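Local atomic coordinates of uncharacterized protein (Enterococcus faecalis, PDB entry 3CEX), a protein that is of unknown function but belongs to the DinB superfamily, whose members are helical bundles that often carry a metal site. Residues Y121-I134 and V142-D154. Residues are numbered along the deposited sequence; the frame is centred on the assembly and turned at random.
Sequences YLDQIKEEQLSDVI and VTRQVRLVSAIDD
With CG anti to the backbone N (chi1 -163°) and a bend at chi3 (-53°) that turns the guanidinium toward the loop, Arg144 reaches Tyr121, Gln129 and Asp132 from the first turn of its helix. Arg144 NE donates to Gln129 O (3.1 Å); this oxygen lies in the guanidinium plane, whereas NE stands well above the carbonyl plane, whose other face takes Asp132 N. Arg144 NH2 forms a salt bridge with Asp132 OD2 (3.2 Å) through the anti lone pair of the carboxylate, which stands nearly perpendicular (82°) to the guanidinium; together these two bonds fix its rotation. Arg144 NH1 lies 2.9 Å from Tyr121 OH, while Ile134 CG2 sits over one guanidinium face, toward the rim. In this DinB-like helical bundle a beta hairpin (133-135 with 142-143) links helix 104-124 to helix 144-170. The first-turn N-H groups find acceptors: Arg144 N on Asp132 O, Gln145 N on Leu130 O, and Val146 N on Thr143 OG1, the N-cap bond. Leu148 CD1 packs 3.5 Å from Leu130 CD2, and its CD2 meets Leu122 CD2 and the Tyr121 ring. Gln145 NE2 hydrogen-bonds Glu12 OE1 of the second subunit.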
loop_
_atom_site.group_PDB
_atom_site.type_symbol
_atom_site.label_atom_id
_atom_site.label_comp_id
_atom_site.label_asym_id
_atom_site.label_seq_id
_atom_site.Cartn_x
_atom_site.Cartn_y
_atom_site.Cartn_z
ATOM N N TYR A 121 -14.737 1.550 13.625
ATOM C CA TYR A 121 -13.820 1.615 14.755
ATOM C C TYR A 121 -13.049 2.937 14.712
ATOM O O TYR A 121 -12.955 3.641 15.730
ATOM C CB TYR A 121 -12.859 0.411 14.788
ATOM C CG TYR A 121 -11.999 0.378 16.041
ATOM C CD1 TYR A 121 -12.473 -0.182 17.219
ATOM C CD2 TYR A 121 -10.730 0.916 16.052
ATOM C CE1 TYR A 121 -11.695 -0.192 18.378
ATOM C CE2 TYR A 121 -9.947 0.910 17.211
ATOM C CZ TYR A 121 -10.440 0.358 18.355
ATOM O OH TYR A 121 -9.673 0.384 19.481
ATOM N N LEU A 122 -12.537 3.282 13.531
ATOM C CA LEU A 122 -11.739 4.489 13.353
ATOM C C LEU A 122 -12.542 5.737 13.710
ATOM O O LEU A 122 -12.006 6.702 14.250
ATOM C CB LEU A 122 -11.205 4.621 11.909
ATOM C CG LEU A 122 -10.006 3.712 11.595
ATOM C CD1 LEU A 122 -9.592 3.852 10.143
ATOM C CD2 LEU A 122 -8.859 4.039 12.487
ATOM N N ASP A 123 -13.816 5.718 13.360
ATOM C CA ASP A 123 -14.693 6.850 13.628
ATOM C C ASP A 123 -15.049 7.000 15.103
ATOM O O ASP A 123 -15.482 8.078 15.527
ATOM C CB ASP A 123 -15.962 6.711 12.803
ATOM C CG ASP A 123 -15.731 6.994 11.333
ATOM O OD1 ASP A 123 -14.778 7.773 11.027
ATOM O OD2 ASP A 123 -16.490 6.430 10.476
ATOM N N GLN A 124 -14.902 5.926 15.876
ATOM C CA GLN A 124 -15.314 5.941 17.281
ATOM C C GLN A 124 -14.147 5.934 18.270
ATOM O O GLN A 124 -14.326 6.290 19.429
ATOM C CB GLN A 124 -16.289 4.796 17.566
ATOM C CG GLN A 124 -17.591 4.925 16.772
ATOM C CD GLN A 124 -18.531 3.746 16.972
ATOM O OE1 GLN A 124 -18.851 3.025 16.019
ATOM N NE2 GLN A 124 -18.983 3.544 18.205
ATOM N N ILE A 125 -12.954 5.563 17.822
ATOM C CA ILE A 125 -11.800 5.596 18.702
ATOM C C ILE A 125 -11.557 7.047 19.157
ATOM O O ILE A 125 -11.615 7.963 18.341
ATOM C CB ILE A 125 -10.546 4.984 18.022
ATOM C CG1 ILE A 125 -9.478 4.618 19.062
ATOM C CG2 ILE A 125 -9.990 5.905 16.985
ATOM C CD1 ILE A 125 -9.972 3.618 20.123
ATOM N N LYS A 126 -11.337 7.241 20.463
ATOM C CA LYS A 126 -10.924 8.534 21.029
ATOM C C LYS A 126 -9.415 8.683 20.961
ATOM O O LYS A 126 -8.667 7.708 21.080
ATOM C CB LYS A 126 -11.431 8.702 22.479
ATOM C CG LYS A 126 -12.879 9.188 22.538
ATOM C CD LYS A 126 -13.596 8.825 23.840
ATOM C CE LYS A 126 -14.293 7.444 23.778
ATOM N NZ LYS A 126 -14.903 7.109 22.417
ATOM N N GLU A 127 -8.979 9.912 20.740
ATOM C CA GLU A 127 -7.588 10.205 20.476
ATOM C C GLU A 127 -6.685 9.826 21.664
ATOM O O GLU A 127 -5.527 9.475 21.489
ATOM C CB GLU A 127 -7.485 11.689 20.143
ATOM C CG GLU A 127 -6.132 12.183 19.667
ATOM C CD GLU A 127 -6.009 13.696 19.817
ATOM O OE1 GLU A 127 -5.005 14.161 20.432
ATOM O OE2 GLU A 127 -6.943 14.402 19.341
ATOM N N GLU A 128 -7.231 9.911 22.872
ATOM C CA GLU A 128 -6.511 9.538 24.087
ATOM C C GLU A 128 -6.218 8.023 24.147
ATOM O O GLU A 128 -5.231 7.594 24.748
ATOM C CB GLU A 128 -7.304 9.979 25.316
ATOM C CG GLU A 128 -7.319 11.501 25.527
ATOM C CD GLU A 128 -8.213 12.304 24.532
ATOM O OE1 GLU A 128 -8.946 11.694 23.698
ATOM O OE2 GLU A 128 -8.166 13.561 24.594
ATOM N N GLN A 129 -7.076 7.229 23.507
ATOM C CA GLN A 129 -6.925 5.774 23.471
ATOM C C GLN A 129 -5.795 5.303 22.551
ATOM O O GLN A 129 -5.349 4.169 22.674
ATOM C CB GLN A 129 -8.220 5.111 23.027
ATOM C CG GLN A 129 -9.380 5.294 23.954
ATOM C CD GLN A 129 -10.683 4.832 23.326
ATOM O OE1 GLN A 129 -11.145 5.394 22.323
ATOM N NE2 GLN A 129 -11.292 3.806 23.919
ATOM N N LEU A 130 -5.356 6.155 21.625
ATOM C CA LEU A 130 -4.345 5.735 20.656
ATOM C C LEU A 130 -2.985 5.395 21.289
ATOM O O LEU A 130 -2.241 4.592 20.748
ATOM C CB LEU A 130 -4.159 6.785 19.551
ATOM C CG LEU A 130 -5.312 6.952 18.555
ATOM C CD1 LEU A 130 -4.997 8.153 17.662
ATOM C CD2 LEU A 130 -5.550 5.663 17.729
ATOM N N SER A 131 -2.680 5.991 22.441
ATOM C CA SER A 131 -1.415 5.718 23.120
ATOM C C SER A 131 -1.465 4.462 23.997
ATOM O O SER A 131 -0.454 4.086 24.584
ATOM C CB SER A 131 -0.986 6.923 23.976
ATOM O OG SER A 131 -1.907 7.145 25.019
ATOM N N ASP A 132 -2.628 3.835 24.122
ATOM C CA ASP A 132 -2.757 2.648 24.976
ATOM C C ASP A 132 -1.838 1.508 24.520
ATOM O O ASP A 132 -1.873 1.141 23.363
ATOM C CB ASP A 132 -4.184 2.120 24.911
ATOM C CG ASP A 132 -5.186 3.004 25.655
ATOM O OD1 ASP A 132 -4.756 3.905 26.427
ATOM O OD2 ASP A 132 -6.409 2.760 25.489
ATOM N N VAL A 133 -1.081 0.919 25.444
ATOM C CA VAL A 133 -0.297 -0.287 25.154
ATOM C C VAL A 133 -1.199 -1.533 25.092
ATOM O O VAL A 133 -1.864 -1.898 26.064
ATOM C CB VAL A 133 0.875 -0.459 26.180
ATOM C CG1 VAL A 133 1.586 -1.813 26.024
ATOM C CG2 VAL A 133 1.868 0.680 26.028
ATOM N N ILE A 134 -1.213 -2.192 23.944
ATOM C CA ILE A 134 -2.014 -3.399 23.757
ATOM C C ILE A 134 -1.178 -4.684 23.819
ATOM O O ILE A 134 -1.728 -5.760 24.092
ATOM C CB ILE A 134 -2.891 -3.370 22.460
ATOM C CG1 ILE A 134 -2.061 -3.266 21.196
ATOM C CG2 ILE A 134 -3.923 -2.209 22.487
ATOM C CD1 ILE A 134 -2.871 -3.463 19.972
ATOM N N VAL A 142 3.664 -2.484 21.651
ATOM C CA VAL A 142 2.692 -2.209 20.627
ATOM C C VAL A 142 1.517 -1.456 21.257
ATOM O O VAL A 142 0.921 -1.923 22.231
ATOM C CB VAL A 142 2.186 -3.509 20.003
ATOM C CG1 VAL A 142 1.134 -3.212 18.934
ATOM C CG2 VAL A 142 3.368 -4.326 19.454
ATOM N N THR A 143 1.193 -0.313 20.672
ATOM C CA THR A 143 0.075 0.505 21.081
ATOM C C THR A 143 -1.061 0.351 20.098
ATOM O O THR A 143 -0.892 -0.209 19.014
ATOM C CB THR A 143 0.481 1.978 21.040
ATOM O OG1 THR A 143 0.889 2.319 19.693
ATOM C CG2 THR A 143 1.624 2.275 22.040
ATOM N N ARG A 144 -2.221 0.891 20.458
ATOM C CA ARG A 144 -3.373 0.867 19.578
ATOM C C ARG A 144 -3.002 1.490 18.213
ATOM O O ARG A 144 -3.379 0.981 17.155
ATOM C CB ARG A 144 -4.516 1.627 20.225
ATOM C CG ARG A 144 -5.879 1.386 19.656
ATOM C CD ARG A 144 -6.938 2.013 20.566
ATOM N NE ARG A 144 -6.798 1.582 21.953
ATOM C CZ ARG A 144 -7.307 0.467 22.457
ATOM N NH1 ARG A 144 -8.030 -0.359 21.722
ATOM N NH2 ARG A 144 -7.108 0.184 23.718
ATOM N N GLN A 145 -2.259 2.589 18.281
ATOM C CA GLN A 145 -1.900 3.374 17.123
ATOM C C GLN A 145 -1.061 2.570 16.144
ATOM O O GLN A 145 -1.349 2.562 14.944
ATOM C CB GLN A 145 -1.130 4.609 17.572
ATOM C CG GLN A 145 -0.743 5.514 16.428
ATOM C CD GLN A 145 -0.467 6.922 16.904
ATOM O OE1 GLN A 145 -1.249 7.471 17.686
ATOM N NE2 GLN A 145 0.624 7.525 16.421
ATOM N N VAL A 146 -0.062 1.859 16.674
ATOM C CA VAL A 146 0.824 1.011 15.868
ATOM C C VAL A 146 0.010 -0.079 15.150
ATOM O O VAL A 146 0.191 -0.349 13.958
ATOM C CB VAL A 146 1.958 0.428 16.748
ATOM C CG1 VAL A 146 2.667 -0.731 16.048
ATOM C CG2 VAL A 146 2.978 1.533 17.098
ATOM N N ARG A 147 -0.957 -0.653 15.860
ATOM C CA ARG A 147 -1.753 -1.734 15.305
ATOM C C ARG A 147 -2.663 -1.214 14.187
ATOM O O ARG A 147 -2.796 -1.866 13.147
ATOM C CB ARG A 147 -2.524 -2.376 16.436
ATOM C CG ARG A 147 -3.502 -3.400 16.107
ATOM C CD ARG A 147 -2.880 -4.679 15.589
ATOM N NE ARG A 147 -1.585 -5.084 16.142
ATOM C CZ ARG A 147 -1.395 -5.921 17.161
ATOM N NH1 ARG A 147 -2.399 -6.410 17.860
ATOM N NH2 ARG A 147 -0.164 -6.254 17.497
ATOM N N LEU A 148 -3.266 -0.048 14.401
ATOM C CA LEU A 148 -4.079 0.617 13.391
ATOM C C LEU A 148 -3.294 0.982 12.136
ATOM O O LEU A 148 -3.786 0.800 11.041
ATOM C CB LEU A 148 -4.741 1.878 13.962
ATOM C CG LEU A 148 -5.862 1.596 14.993
ATOM C CD1 LEU A 148 -6.360 2.873 15.696
ATOM C CD2 LEU A 148 -7.028 0.829 14.310
ATOM N N VAL A 149 -2.098 1.521 12.297
ATOM C CA VAL A 149 -1.247 1.847 11.154
ATOM C C VAL A 149 -0.842 0.569 10.379
ATOM O O VAL A 149 -0.810 0.550 9.129
ATOM C CB VAL A 149 -0.008 2.641 11.598
ATOM C CG1 VAL A 149 1.003 2.760 10.450
ATOM C CG2 VAL A 149 -0.377 4.021 12.112
ATOM N N SER A 150 -0.525 -0.495 11.128
ATOM C CA SER A 150 -0.192 -1.775 10.547
ATOM C C SER A 150 -1.350 -2.317 9.731
ATOM O O SER A 150 -1.137 -2.856 8.628
ATOM C CB SER A 150 0.188 -2.811 11.627
ATOM O OG SER A 150 1.435 -2.468 12.176
ATOM N N ALA A 151 -2.572 -2.179 10.259
ATOM C CA ALA A 151 -3.758 -2.684 9.543
ATOM C C ALA A 151 -4.022 -1.937 8.246
ATOM O O ALA A 151 -4.291 -2.565 7.218
ATOM C CB ALA A 151 -4.953 -2.703 10.414
ATOM N N ILE A 152 -3.873 -0.618 8.249
ATOM C CA ILE A 152 -4.051 0.172 7.029
ATOM C C ILE A 152 -2.921 -0.132 6.036
ATOM O O ILE A 152 -3.182 -0.352 4.849
ATOM C CB ILE A 152 -4.049 1.704 7.307
ATOM C CG1 ILE A 152 -5.215 2.130 8.219
ATOM C CG2 ILE A 152 -4.099 2.506 6.012
ATOM C CD1 ILE A 152 -6.592 1.763 7.712
ATOM N N ASP A 153 -1.674 -0.178 6.522
ATOM C CA ASP A 153 -0.491 -0.518 5.678
ATOM C C ASP A 153 -0.649 -1.872 4.943
ATOM O O ASP A 153 -0.364 -1.995 3.750
ATOM C CB ASP A 153 0.783 -0.481 6.551
ATOM C CG ASP A 153 2.012 -1.067 5.873
ATOM O OD1 ASP A 153 2.425 -0.486 4.854
ATOM O OD2 ASP A 153 2.574 -2.101 6.371
ATOM N N ASP A 154 -1.089 -2.874 5.687
ATOM C CA ASP A 154 -1.309 -4.215 5.189
ATOM C C ASP A 154 -2.324 -4.228 4.064
ATOM O O ASP A 154 -2.062 -4.836 3.029
ATOM C CB ASP A 154 -1.822 -5.126 6.326
ATOM C CG ASP A 154 -2.235 -6.525 5.832
ATOM O OD1 ASP A 154 -1.395 -7.426 5.983
ATOM O OD2 ASP A 154 -3.388 -6.716 5.294
#